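Local coordinates for uncharacterized hypothetical protein (Parabacteroides merdae, PDB 4EI0), which is of unknown function but belongs to the DUF4466 family and is built mainly of antiparallel beta sheets, at residues T64-D69 with Y112-P117; Q55-I60 with N93-V98; P29-N34 with S149-A154; Q126-V131 with V138-L143. All coordinates share one frame; numbering follows the deposited sequence. Where two conformers were deposited one is given.

Contact 1. Residues T64-D69 with Y112-P117; sequences TGTYFD and YYYIIP
An antiparallel strand pair within one of two facing beta sheets brings Tyr67 and Phe68 alongside Tyr113 and Tyr112. Tyr67 and Tyr113 form a hydrogen-bonded pair: Tyr113 N gives its hydrogen to Tyr67 O at 2.9 Å, and Tyr67 N reaches Tyr113 O at 3.1 Å. One step before Tyr67, a side chain takes over the pairing. Thr66 OG1, held beside its own backbone N and anti to the carbonyl carbon (chi1 -64°), accepts Ile115 N at 3.1 Å in a bond of 170°; the same hydroxyl also bonds Ala63 O. Thr66 CG2 then comes to rest 3.6 Å from Tyr112 OH. A valine in its place would probably leave Ile115 N without this acceptor and Ala63 O without its hydroxyl mate. The rings of Tyr67 and Tyr113 point the same way, nearly parallel at 16° but slid apart, and they touch where Tyr67 CE1 lies 3.6 Å from Tyr113 CD2. On the other face of the sheet, Tyr112 turns its ring edge to the face of Phe68, while Tyr112 CB packs 3.6 Å from Phe68 CE1. Ile115 CG1 lies against the Gly65 carbonyl. Phe68 and Tyr112 both continue onto Val56 and Thr97 of the facing sheet, the aromatic interior packing of a beta sandwich.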
loop_
_atom_site.group_PDB
_atom_site.type_symbol
_atom_site.label_atom_id
_atom_site.label_comp_id
_atom_site.label_asym_id
_atom_site.label_seq_id
_atom_site.Cartn_x
_atom_site.Cartn_y
_atom_site.Cartn_z
ATOM N N THR B 64 9.087 -9.821 27.476
ATOM C CA THR B 64 8.822 -8.397 27.302
ATOM C C THR B 64 9.409 -7.876 26.014
ATOM O O THR B 64 10.511 -8.209 25.661
ATOM C CB THR B 64 9.368 -7.555 28.453
ATOM O OG1 THR B 64 8.779 -8.034 29.655
ATOM C CG2 THR B 64 8.958 -6.087 28.257
ATOM N N GLY B 65 8.626 -7.088 25.280
ATOM C CA GLY B 65 9.019 -6.658 23.945
ATOM C C GLY B 65 8.265 -7.364 22.846
ATOM O O GLY B 65 8.387 -7.003 21.698
ATOM N N THR B 66 7.505 -8.397 23.179
ATOM C CA THR B 66 6.597 -9.053 22.216
ATOM C C THR B 66 5.469 -8.028 21.841
ATOM O O THR B 66 4.856 -7.418 22.719
ATOM C CB THR B 66 5.975 -10.278 22.851
ATOM O OG1 THR B 66 7.025 -11.207 23.126
ATOM C CG2 THR B 66 4.922 -10.928 21.962
ATOM N N TYR B 67 5.318 -7.717 20.570
ATOM C CA TYR B 67 4.366 -6.707 20.153
ATOM C C TYR B 67 3.974 -6.842 18.676
ATOM O O TYR B 67 4.620 -7.559 17.923
ATOM C CB TYR B 67 4.923 -5.282 20.418
ATOM C CG TYR B 67 5.941 -4.811 19.455
ATOM C CD1 TYR B 67 7.108 -5.477 19.296
ATOM C CD2 TYR B 67 5.743 -3.660 18.687
ATOM C CE1 TYR B 67 8.052 -5.069 18.403
ATOM C CE2 TYR B 67 6.694 -3.229 17.791
ATOM C CZ TYR B 67 7.843 -3.944 17.656
ATOM O OH TYR B 67 8.815 -3.581 16.779
ATOM N N PHE B 68 2.893 -6.140 18.303
ATOM C CA PHE B 68 2.572 -5.826 16.919
ATOM C C PHE B 68 3.074 -4.429 16.670
ATOM O O PHE B 68 2.751 -3.523 17.401
ATOM C CB PHE B 68 1.065 -5.764 16.724
ATOM C CG PHE B 68 0.419 -7.032 16.296
ATOM C CD1 PHE B 68 0.658 -7.563 15.032
ATOM C CD2 PHE B 68 -0.553 -7.615 17.080
ATOM C CE1 PHE B 68 -0.005 -8.702 14.590
ATOM C CE2 PHE B 68 -1.191 -8.752 16.647
ATOM C CZ PHE B 68 -0.932 -9.283 15.396
ATOM N N ASP B 69 3.838 -4.232 15.615
ATOM C CA ASP B 69 4.202 -2.901 15.183
ATOM C C ASP B 69 2.868 -2.301 14.670
ATOM O O ASP B 69 2.076 -3.001 14.043
ATOM C CB ASP B 69 5.331 -3.084 14.132
ATOM C CG ASP B 69 5.667 -1.868 13.291
ATOM O OD1 ASP B 69 4.880 -0.952 13.115
ATOM O OD2 ASP B 69 6.746 -1.910 12.668
ATOM N N TYR B 112 4.230 -8.879 13.556
ATOM C CA TYR B 112 4.249 -9.314 14.947
ATOM C C TYR B 112 5.620 -9.885 15.264
ATOM O O TYR B 112 6.178 -10.667 14.470
ATOM C CB TYR B 112 3.184 -10.373 15.162
ATOM C CG TYR B 112 3.241 -11.173 16.455
ATOM C CD1 TYR B 112 2.825 -10.637 17.659
ATOM C CD2 TYR B 112 3.635 -12.496 16.450
ATOM C CE1 TYR B 112 2.864 -11.365 18.828
ATOM C CE2 TYR B 112 3.692 -13.231 17.612
ATOM C CZ TYR B 112 3.295 -12.672 18.786
ATOM O OH TYR B 112 3.300 -13.417 19.925
ATOM N N TYR B 113 6.131 -9.485 16.418
ATOM C CA TYR B 113 7.433 -9.871 16.926
ATOM C C TYR B 113 7.251 -10.609 18.246
ATOM O O TYR B 113 6.759 -10.042 19.218
ATOM C CB TYR B 113 8.277 -8.617 17.120
ATOM C CG TYR B 113 8.565 -7.914 15.824
ATOM C CD1 TYR B 113 9.673 -8.246 15.060
ATOM C CD2 TYR B 113 7.737 -6.913 15.367
ATOM C CE1 TYR B 113 9.949 -7.590 13.880
ATOM C CE2 TYR B 113 7.992 -6.250 14.191
ATOM C CZ TYR B 113 9.093 -6.593 13.456
ATOM O OH TYR B 113 9.288 -5.959 12.300
ATOM N N TYR B 114 7.571 -11.902 18.253
ATOM C CA TYR B 114 7.539 -12.702 19.446
ATOM C C TYR B 114 8.969 -12.747 19.968
ATOM O O TYR B 114 9.859 -13.215 19.252
ATOM C CB TYR B 114 7.089 -14.101 19.123
ATOM C CG TYR B 114 7.110 -15.080 20.245
ATOM C CD1 TYR B 114 6.096 -15.099 21.180
ATOM C CD2 TYR B 114 8.094 -16.054 20.347
ATOM C CE1 TYR B 114 6.057 -16.047 22.202
ATOM C CE2 TYR B 114 8.064 -17.018 21.370
ATOM C CZ TYR B 114 7.070 -17.000 22.299
ATOM O OH TYR B 114 7.008 -17.910 23.297
ATOM N N ILE B 115 9.195 -12.288 21.203
ATOM C CA ILE B 115 10.549 -12.359 21.801
ATOM C C ILE B 115 10.570 -13.683 22.582
ATOM O O ILE B 115 9.768 -13.888 23.463
ATOM C CB ILE B 115 10.879 -11.165 22.690
ATOM C CG1 ILE B 115 10.668 -9.828 21.972
ATOM C CG2 ILE B 115 12.356 -11.209 23.117
ATOM C CD1 ILE B 115 11.500 -9.636 20.712
ATOM N N ILE B 116 11.470 -14.594 22.195
ATOM C CA ILE B 116 11.544 -15.965 22.701
ATOM C C ILE B 116 11.942 -15.926 24.156
ATOM O O ILE B 116 12.963 -15.345 24.483
ATOM C CB ILE B 116 12.535 -16.840 21.825
ATOM C CG1 ILE B 116 12.092 -16.869 20.367
ATOM C CG2 ILE B 116 12.653 -18.247 22.321
ATOM C CD1 ILE B 116 13.135 -17.330 19.369
ATOM N N PRO B 117 11.096 -16.494 25.065
ATOM C CA PRO B 117 11.363 -16.355 26.506
ATOM C C PRO B 117 12.184 -17.552 26.973
ATOM O O PRO B 117 12.162 -18.591 26.311
ATOM C CB PRO B 117 9.976 -16.436 27.111
ATOM C CG PRO B 117 9.290 -17.470 26.222
ATOM C CD PRO B 117 9.778 -17.140 24.843
#

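Contact 2. Residues Q55-I60 with N93-V98; sequences QVVSSI and NGTTTV
Thr95 meets Ser58 where the type II' turn from Asn93 to Thr96 hands the chain over to its strand. Gly94 lies within that turn, where its positive phi suits glycine, and a water donates to both Gly94 O and Ser58 OG, the latter at a long 3.3 Å. Thr95 O accepts Ser58 N at 2.9 Å, and Thr95 CB is pressed to 3.2 Å from Ser58 O. Ser58 OG, set between its backbone N and carbonyl carbon (chi1 59°), donates to Ile60 O from above the carbonyl plane at 2.9 Å; that oxygen also bonds Tyr114 OH. With an alanine here, the water is likely to lose its partner on this strand and Ile60 O one of its two hydroxyl donors. Thr96 shares a hydroxyl-hydroxyl bond with Thr95 and presents two branches to the other strand: Thr96 CG2 crosses the end of Gln55, 3.7 Å from Gln55 OE1, while Thr96 OG1 lies alongside Val57, 3.7 Å from Val57 CG2. Thr97 makes the hydrogen-bonded pair with Val56, its N meeting Val56 O at 2.9 Å and 172°, and its O accepting Val56 N. Its hydroxyl turns to Thr92 OG1. At Val98 the strand lies opposite Gln55 in a non-hydrogen-bonded pair. The three direct hydrogen bonds between the segments thus all run backbone to backbone, and threonine methyls and hydroxyls add van der Waals contacts with Gln55 and Val57.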
loop_
_atom_site.group_PDB
_atom_site.type_symbol
_atom_site.label_atom_id
_atom_site.label_comp_id
_atom_site.label_asym_id
_atom_site.label_seq_id
_atom_site.Cartn_x
_atom_site.Cartn_y
_atom_site.Cartn_z
ATOM N N GLN B 55 -5.222 -9.921 16.783
ATOM C CA GLN B 55 -4.736 -10.528 17.974
ATOM C C GLN B 55 -3.859 -11.730 17.667
ATOM O O GLN B 55 -4.032 -12.355 16.637
ATOM C CB GLN B 55 -5.974 -10.944 18.807
ATOM C CG GLN B 55 -5.706 -11.906 19.890
ATOM C CD GLN B 55 -6.950 -12.251 20.654
ATOM O OE1 GLN B 55 -7.528 -11.428 21.344
ATOM N NE2 GLN B 55 -7.346 -13.503 20.563
ATOM N N VAL B 56 -2.875 -12.014 18.520
ATOM C CA VAL B 56 -2.128 -13.280 18.425
ATOM C C VAL B 56 -2.060 -13.879 19.816
ATOM O O VAL B 56 -1.807 -13.150 20.809
ATOM C CB VAL B 56 -0.691 -13.154 18.003
ATOM C CG1 VAL B 56 -0.252 -14.480 17.399
ATOM C CG2 VAL B 56 -0.501 -12.019 17.088
ATOM N N VAL B 57 -2.337 -15.170 19.895
ATOM C CA VAL B 57 -2.192 -15.950 21.122
ATOM C C VAL B 57 -1.025 -16.898 20.854
ATOM O O VAL B 57 -1.072 -17.673 19.923
ATOM C CB VAL B 57 -3.489 -16.750 21.444
ATOM C CG1 VAL B 57 -3.266 -17.666 22.649
ATOM C CG2 VAL B 57 -4.685 -15.817 21.691
ATOM N N SER B 58 0.047 -16.788 21.622
ATOM C CA SER B 58 1.161 -17.757 21.547
ATOM C C SER B 58 0.958 -18.856 22.564
ATOM O O SER B 58 0.258 -18.656 23.553
ATOM C CB SER B 58 2.507 -17.095 21.861
ATOM O OG SER B 58 2.472 -16.540 23.142
ATOM N N SER B 59 1.606 -19.996 22.346
ATOM C CA SER B 59 1.410 -21.154 23.222
ATOM C C SER B 59 2.276 -21.028 24.490
ATOM O O SER B 59 1.986 -21.658 25.460
ATOM C CB SER B 59 1.719 -22.465 22.482
ATOM O OG SER B 59 3.046 -22.473 22.056
ATOM N N ILE B 60 3.329 -20.233 24.443
ATOM C CA ILE B 60 4.138 -19.908 25.608
ATOM C C ILE B 60 4.273 -18.382 25.544
ATOM O O ILE B 60 4.648 -17.800 24.505
ATOM C CB ILE B 60 5.526 -20.565 25.548
ATOM C CG1 ILE B 60 5.442 -22.103 25.618
ATOM C CG2 ILE B 60 6.371 -20.056 26.680
ATOM C CD1 ILE B 60 6.759 -22.783 25.282
ATOM N N ASN B 93 -0.822 -9.234 27.190
ATOM C CA ASN B 93 -0.990 -9.780 28.504
ATOM C C ASN B 93 -0.749 -11.304 28.434
ATOM O O ASN B 93 -1.566 -12.035 27.862
ATOM C CB ASN B 93 -2.373 -9.351 29.025
ATOM C CG ASN B 93 -2.532 -7.813 29.039
ATOM O OD1 ASN B 93 -3.164 -7.240 28.148
ATOM N ND2 ASN B 93 -1.883 -7.141 30.011
ATOM N N GLY B 94 0.375 -11.757 28.987
ATOM C CA GLY B 94 0.744 -13.184 28.958
ATOM C C GLY B 94 0.902 -13.649 27.511
ATOM O O GLY B 94 1.687 -13.111 26.734
ATOM N N THR B 95 0.091 -14.624 27.132
ATOM C CA THR B 95 0.133 -15.182 25.789
ATOM C C THR B 95 -0.503 -14.349 24.688
ATOM O O THR B 95 -0.313 -14.659 23.517
ATOM C CB THR B 95 -0.636 -16.491 25.772
ATOM O OG1 THR B 95 -1.991 -16.237 26.206
ATOM C CG2 THR B 95 0.014 -17.497 26.745
ATOM N N THR B 96 -1.266 -13.315 25.046
ATOM C CA THR B 96 -2.148 -12.630 24.090
ATOM C C THR B 96 -1.755 -11.191 23.823
ATOM O O THR B 96 -1.671 -10.382 24.747
ATOM C CB THR B 96 -3.607 -12.707 24.592
ATOM O OG1 THR B 96 -3.878 -14.089 24.806
ATOM C CG2 THR B 96 -4.666 -12.138 23.572
ATOM N N THR B 97 -1.530 -10.899 22.553
ATOM C CA THR B 97 -1.205 -9.567 22.075
ATOM C C THR B 97 -2.396 -9.062 21.253
ATOM O O THR B 97 -2.833 -9.750 20.360
ATOM C CB THR B 97 0.052 -9.591 21.201
ATOM O OG1 THR B 97 1.169 -10.050 21.968
ATOM C CG2 THR B 97 0.315 -8.202 20.577
ATOM N N VAL B 98 -2.908 -7.880 21.569
ATOM C CA VAL B 98 -4.031 -7.312 20.829
ATOM C C VAL B 98 -3.639 -5.940 20.346
ATOM O O VAL B 98 -2.867 -5.213 21.009
ATOM C CB VAL B 98 -5.296 -7.247 21.702
ATOM C CG1 VAL B 98 -5.110 -6.240 22.833
ATOM C CG2 VAL B 98 -6.523 -6.958 20.842
HETATM O O HOH W 1 2.926 -13.532 24.295
#

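Contact 3. Residues P29-N34 with S149-A154; sequences PNIVGN and SKMDMA
This is a loop-to-strand contact near the centre of the molecule, where Ile31, in the loop between strands 17-22 and 35-43, packs against selenomethionines Met151 and Met153 of segment 149-154. Ile31 CD1 lies 3.6 Å from Met153 CE and 4.0 Å from Met151 CE, so one methyl touches both selenomethionine ends. Met151 also carries its CE to the ring of Pro29, 3.7 Å from Pro29 CB. Met153, anti at chi1 and chi2 but bent at chi3 (62°), crosses Ile31 at about a right angle and sets its CE 3.3 Å from Asn34 ND2. The loop itself closes in a type II turn from Ile31 to Asn34, with Gly33 at positive phi, and its backbone bonds to Ile116 tie it to the end of strand 107-115 of an N-terminal sheet, whereas strand 152-159 belongs to a separate antiparallel sheet beside strand 302-311. Polar links run along one flank of the apolar patch. Ser149 N donates to Asn30 O at 2.8 Å and 164°, and Ser149 OG accepts Met151 N in an ST turn while also bonding Asp256. A single water knits the backbones together: it takes the hydrogen of Val32 N at 2.9 Å and gives its own two to Ser149 O at 2.6 Å and Met151 O at 2.7 Å.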
loop_
_atom_site.group_PDB
_atom_site.type_symbol
_atom_site.label_atom_id
_atom_site.label_comp_id
_atom_site.label_asym_id
_atom_site.label_seq_id
_atom_site.Cartn_x
_atom_site.Cartn_y
_atom_site.Cartn_z
ATOM N N PRO B 29 18.057 -20.933 13.372
ATOM C CA PRO B 29 17.520 -21.426 14.628
ATOM C C PRO B 29 16.887 -20.303 15.466
ATOM O O PRO B 29 17.352 -19.164 15.446
ATOM C CB PRO B 29 18.728 -22.007 15.352
ATOM C CG PRO B 29 19.797 -22.114 14.338
ATOM C CD PRO B 29 19.519 -21.048 13.321
ATOM N N ASN B 30 15.869 -20.685 16.231
ATOM C CA ASN B 30 15.095 -19.800 17.075
ATOM C C ASN B 30 15.732 -19.889 18.496
ATOM O O ASN B 30 15.545 -20.886 19.197
ATOM C CB ASN B 30 13.645 -20.289 17.113
ATOM C CG ASN B 30 12.960 -20.223 15.771
ATOM O OD1 ASN B 30 13.015 -19.195 15.107
ATOM N ND2 ASN B 30 12.270 -21.296 15.392
ATOM N N ILE B 31 16.502 -18.859 18.850
ATOM C CA ILE B 31 17.292 -18.771 20.061
ATOM C C ILE B 31 16.616 -17.824 21.084
ATOM O O ILE B 31 16.171 -16.712 20.751
ATOM C CB ILE B 31 18.728 -18.273 19.731
ATOM C CG1 ILE B 31 19.427 -19.282 18.807
ATOM C CG2 ILE B 31 19.594 -18.162 21.020
ATOM C CD1 ILE B 31 20.666 -18.717 18.129
ATOM N N VAL B 32 16.574 -18.257 22.327
ATOM C CA VAL B 32 16.101 -17.445 23.455
ATOM C C VAL B 32 16.653 -16.026 23.425
ATOM O O VAL B 32 17.821 -15.820 23.093
ATOM C CB VAL B 32 16.382 -18.135 24.818
ATOM C CG1 VAL B 32 16.024 -17.208 25.973
ATOM C CG2 VAL B 32 15.566 -19.441 24.917
ATOM N N GLY B 33 15.780 -15.046 23.681
ATOM C CA GLY B 33 16.189 -13.650 23.623
ATOM C C GLY B 33 16.014 -13.049 22.242
ATOM O O GLY B 33 15.993 -11.863 22.127
ATOM N N ASN B 34 15.893 -13.850 21.194
ATOM C CA ASN B 34 15.754 -13.308 19.811
ATOM C C ASN B 34 14.251 -13.260 19.460
ATOM O O ASN B 34 13.385 -13.796 20.145
ATOM C CB ASN B 34 16.416 -14.246 18.753
ATOM C CG ASN B 34 17.912 -14.027 18.589
ATOM O OD1 ASN B 34 18.475 -13.189 19.228
ATOM N ND2 ASN B 34 18.554 -14.824 17.719
ATOM N N SER B 149 15.555 -23.521 20.026
ATOM C CA SER B 149 16.840 -24.096 20.251
ATOM C C SER B 149 17.116 -24.178 21.770
ATOM O O SER B 149 16.569 -23.415 22.529
ATOM C CB SER B 149 17.862 -23.182 19.627
ATOM O OG SER B 149 19.173 -23.625 19.887
ATOM N N LYS B 150 18.020 -25.075 22.157
ATOM C CA LYS B 150 18.632 -25.087 23.509
ATOM C C LYS B 150 19.796 -24.128 23.654
ATOM O O LYS B 150 20.313 -23.902 24.765
ATOM C CB LYS B 150 19.127 -26.486 23.855
ATOM C CG LYS B 150 18.004 -27.500 24.077
ATOM C CD LYS B 150 18.502 -28.899 24.466
ATOM C CE LYS B 150 19.802 -28.887 25.277
ATOM N NZ LYS B 150 20.079 -30.204 25.925
HETATM N N MSE B 151 20.226 -23.553 22.548
HETATM C CA MSE B 151 21.471 -22.792 22.560
HETATM C C MSE B 151 21.331 -21.461 23.274
HETATM O O MSE B 151 20.241 -20.893 23.365
HETATM C CB MSE B 151 21.967 -22.531 21.139
HETATM C CG MSE B 151 22.464 -23.735 20.418
HETATM SE SE MSE B 151 23.134 -23.343 18.608
HETATM C CE MSE B 151 21.422 -22.606 17.882
ATOM N N ASP B 152 22.457 -20.998 23.800
ATOM C CA ASP B 152 22.673 -19.619 24.204
ATOM C C ASP B 152 23.590 -18.971 23.213
ATOM O O ASP B 152 24.432 -19.649 22.600
ATOM C CB ASP B 152 23.343 -19.556 25.566
ATOM C CG ASP B 152 22.364 -19.772 26.719
ATOM O OD1 ASP B 152 21.420 -18.979 26.849
ATOM O OD2 ASP B 152 22.550 -20.733 27.508
HETATM N N MSE B 153 23.453 -17.660 23.049
HETATM C CA MSE B 153 24.318 -16.906 22.175
HETATM C C MSE B 153 24.692 -15.540 22.759
HETATM O O MSE B 153 23.838 -14.833 23.288
HETATM C CB MSE B 153 23.592 -16.741 20.824
HETATM C CG MSE B 153 24.306 -15.799 19.964
HETATM SE SE MSE B 153 23.626 -15.852 18.118
HETATM C CE MSE B 153 21.731 -15.270 18.373
ATOM N N ALA B 154 25.957 -15.152 22.640
ATOM C CA ALA B 154 26.455 -13.840 23.135
ATOM C C ALA B 154 27.286 -13.266 21.995
ATOM O O ALA B 154 28.166 -13.961 21.469
ATOM C CB ALA B 154 27.300 -14.054 24.376
HETATM O O HOH W 2 17.618 -20.989 22.604
#

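Contact 4. Residues Q126-V131 with V138-L143; sequences QFSFSV and VAEYKL
Phe129 and Tyr141 sit at the middle of a beta hairpin formed by strands 124-133 and 138-147, and each satisfies both backbone polar atoms of the other. Phe129 N meets Tyr141 O, and Tyr141 N meets Phe129 O, both at 2.8 Å. The same reciprocal pair of N-H...O bonds recurs for Phe127 with Leu143 and for Val131 with Ala139, so three hydrogen-bonded pairs alternate with the non-hydrogen-bonded pairs Ser128 with Lys142 and Ser130 with Glu140. The backbone of Gln126, Ser128 and Ser130 turns the other way, toward Ser59, Val57 and Gln55 of the neighbouring chain segment 55-60, while Glu140 O receives Asn18 ND2. On the face bearing the serines, Lys142 bends at its last torsion (chi4 -40°) and puts NZ 2.7 Å from Glu140 OE2 in a salt bridge, meeting the carboxylate oxygen nearly along its C-O bond. With OG anti to its backbone N (chi1 -178°), Ser128 brings the hydroxyl to 3.1 Å from Lys142 NZ, and this polar cluster lies on an exposed side of the hairpin. On the other face, Tyr141 O lies at the edge of the Phe129 ring, in its plane, 3.6 Å from Phe129 CD1, and Phe129 CE1 loosely approaches Leu143 CD1 at 4.3 Å. Toward the turn, Val131 CG1 touches Ala139 CB at 3.6 Å.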
loop_
_atom_site.group_PDB
_atom_site.type_symbol
_atom_site.label_atom_id
_atom_site.label_comp_id
_atom_site.label_asym_id
_atom_site.label_seq_id
_atom_site.Cartn_x
_atom_site.Cartn_y
_atom_site.Cartn_z
ATOM N N GLN B 126 3.675 -22.421 19.231
ATOM C CA GLN B 126 2.732 -22.223 18.114
ATOM C C GLN B 126 1.908 -20.981 18.351
ATOM O O GLN B 126 1.869 -20.419 19.462
ATOM C CB GLN B 126 1.837 -23.427 17.875
ATOM C CG GLN B 126 0.981 -23.797 19.043
ATOM C CD GLN B 126 0.332 -25.141 18.831
ATOM O OE1 GLN B 126 1.003 -26.152 18.636
ATOM N NE2 GLN B 126 -0.984 -25.160 18.869
ATOM N N PHE B 127 1.246 -20.545 17.288
ATOM C CA PHE B 127 0.605 -19.248 17.262
ATOM C C PHE B 127 -0.777 -19.294 16.596
ATOM O O PHE B 127 -0.956 -19.917 15.548
ATOM C CB PHE B 127 1.479 -18.286 16.490
ATOM C CG PHE B 127 2.827 -18.076 17.089
ATOM C CD1 PHE B 127 3.022 -17.114 18.051
ATOM C CD2 PHE B 127 3.890 -18.871 16.714
ATOM C CE1 PHE B 127 4.261 -16.954 18.635
ATOM C CE2 PHE B 127 5.159 -18.688 17.269
ATOM C CZ PHE B 127 5.338 -17.707 18.212
ATOM N N SER B 128 -1.731 -18.601 17.204
ATOM C CA SER B 128 -3.050 -18.404 16.616
ATOM C C SER B 128 -3.331 -16.924 16.417
ATOM O O SER B 128 -3.473 -16.163 17.388
ATOM C CB SER B 128 -4.111 -19.056 17.500
ATOM O OG SER B 128 -5.378 -18.874 16.857
ATOM N N PHE B 129 -3.346 -16.512 15.157
ATOM C CA PHE B 129 -3.599 -15.099 14.770
ATOM C C PHE B 129 -5.079 -14.951 14.449
ATOM O O PHE B 129 -5.693 -15.883 13.900
ATOM C CB PHE B 129 -2.838 -14.701 13.508
ATOM C CG PHE B 129 -1.332 -14.719 13.642
ATOM C CD1 PHE B 129 -0.628 -15.898 13.597
ATOM C CD2 PHE B 129 -0.631 -13.542 13.885
ATOM C CE1 PHE B 129 0.741 -15.911 13.730
ATOM C CE2 PHE B 129 0.739 -13.559 14.026
ATOM C CZ PHE B 129 1.426 -14.744 13.944
ATOM N N SER B 130 -5.661 -13.806 14.788
ATOM C CA SER B 130 -7.084 -13.569 14.470
ATOM C C SER B 130 -7.353 -12.100 14.286
ATOM O O SER B 130 -6.540 -11.233 14.681
ATOM C CB SER B 130 -7.981 -14.131 15.557
ATOM O OG SER B 130 -7.664 -13.572 16.813
ATOM N N VAL B 131 -8.468 -11.816 13.622
ATOM C CA VAL B 131 -8.837 -10.485 13.163
ATOM C C VAL B 131 -10.360 -10.292 13.313
ATOM O O VAL B 131 -11.115 -11.238 13.139
ATOM C CB VAL B 131 -8.391 -10.227 11.682
ATOM C CG1 VAL B 131 -8.930 -11.305 10.736
ATOM C CG2 VAL B 131 -8.779 -8.825 11.212
ATOM N N VAL B 138 -15.252 -12.261 11.635
ATOM C CA VAL B 138 -13.959 -12.657 12.256
ATOM C C VAL B 138 -13.184 -13.600 11.291
ATOM O O VAL B 138 -13.788 -14.170 10.418
ATOM C CB VAL B 138 -14.205 -13.358 13.606
ATOM C CG1 VAL B 138 -14.898 -12.396 14.585
ATOM C CG2 VAL B 138 -15.046 -14.613 13.404
ATOM N N ALA B 139 -11.845 -13.699 11.400
ATOM C CA ALA B 139 -11.045 -14.723 10.707
ATOM C C ALA B 139 -9.892 -15.138 11.611
ATOM O O ALA B 139 -9.562 -14.426 12.555
ATOM C CB ALA B 139 -10.489 -14.254 9.369
ATOM N N GLU B 140 -9.270 -16.275 11.288
ATOM C CA GLU B 140 -8.252 -16.871 12.152
ATOM C C GLU B 140 -7.253 -17.602 11.297
ATOM O O GLU B 140 -7.607 -18.035 10.212
ATOM C CB GLU B 140 -8.900 -17.829 13.190
ATOM C CG GLU B 140 -8.325 -19.232 13.253
ATOM C CD GLU B 140 -8.922 -20.041 14.390
ATOM O OE1 GLU B 140 -10.165 -20.174 14.440
ATOM O OE2 GLU B 140 -8.145 -20.537 15.238
ATOM N N TYR B 141 -6.009 -17.689 11.765
ATOM C CA TYR B 141 -4.921 -18.338 11.041
ATOM C C TYR B 141 -3.893 -18.855 12.033
ATOM O O TYR B 141 -3.401 -18.086 12.841
ATOM C CB TYR B 141 -4.233 -17.361 10.085
ATOM C CG TYR B 141 -3.447 -18.022 8.976
ATOM C CD1 TYR B 141 -2.163 -18.506 9.191
ATOM C CD2 TYR B 141 -4.006 -18.186 7.704
ATOM C CE1 TYR B 141 -1.458 -19.132 8.173
ATOM C CE2 TYR B 141 -3.305 -18.804 6.695
ATOM C CZ TYR B 141 -2.053 -19.254 6.937
ATOM O OH TYR B 141 -1.428 -19.847 5.930
ATOM N N LYS B 142 -3.551 -20.147 11.952
ATOM C CA LYS B 142 -2.594 -20.779 12.882
ATOM C C LYS B 142 -1.281 -21.065 12.170
ATOM O O LYS B 142 -1.278 -21.442 11.009
ATOM C CB LYS B 142 -3.148 -22.113 13.419
ATOM C CG LYS B 142 -4.483 -21.956 14.128
ATOM C CD LYS B 142 -5.032 -23.269 14.656
ATOM C CE LYS B 142 -6.259 -23.030 15.521
ATOM N NZ LYS B 142 -6.059 -21.827 16.381
ATOM N N LEU B 143 -0.172 -20.875 12.891
ATOM C CA LEU B 143 1.150 -21.207 12.422
ATOM C C LEU B 143 1.928 -21.962 13.529
ATOM O O LEU B 143 1.706 -21.754 14.731
ATOM C CB LEU B 143 1.917 -19.941 12.031
ATOM C CG LEU B 143 1.632 -19.363 10.656
ATOM C CD1 LEU B 143 2.493 -18.123 10.488
ATOM C CD2 LEU B 143 1.925 -20.437 9.607
#

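Overall arrangement
Contacts 1, 2 and 4 belong to one two-sheet sandwich. Contacts 2 and 4 share a sheet, their centres 11 Å apart, and are joined where Gln55 N meets Ser130 O at 2.8 Å in a probable hydrogen bond. Contact 1 lies in the facing sheet, about 10 Å from contact 2 between centres. Its aromatic rings also close onto contact 4: Tyr112 CD2 lies 3.9 Å from Phe129 CE2, and Tyr114 CD1 lies 3.6 Å from Phe127 CE1. Contact 3 stands apart at the junction with the C-terminal sheets and touches neither contact 2 nor contact 4. It reaches contact 1 through Ile116, whose N lies 2.9 Å from Asn34 O in a probable hydrogen bond.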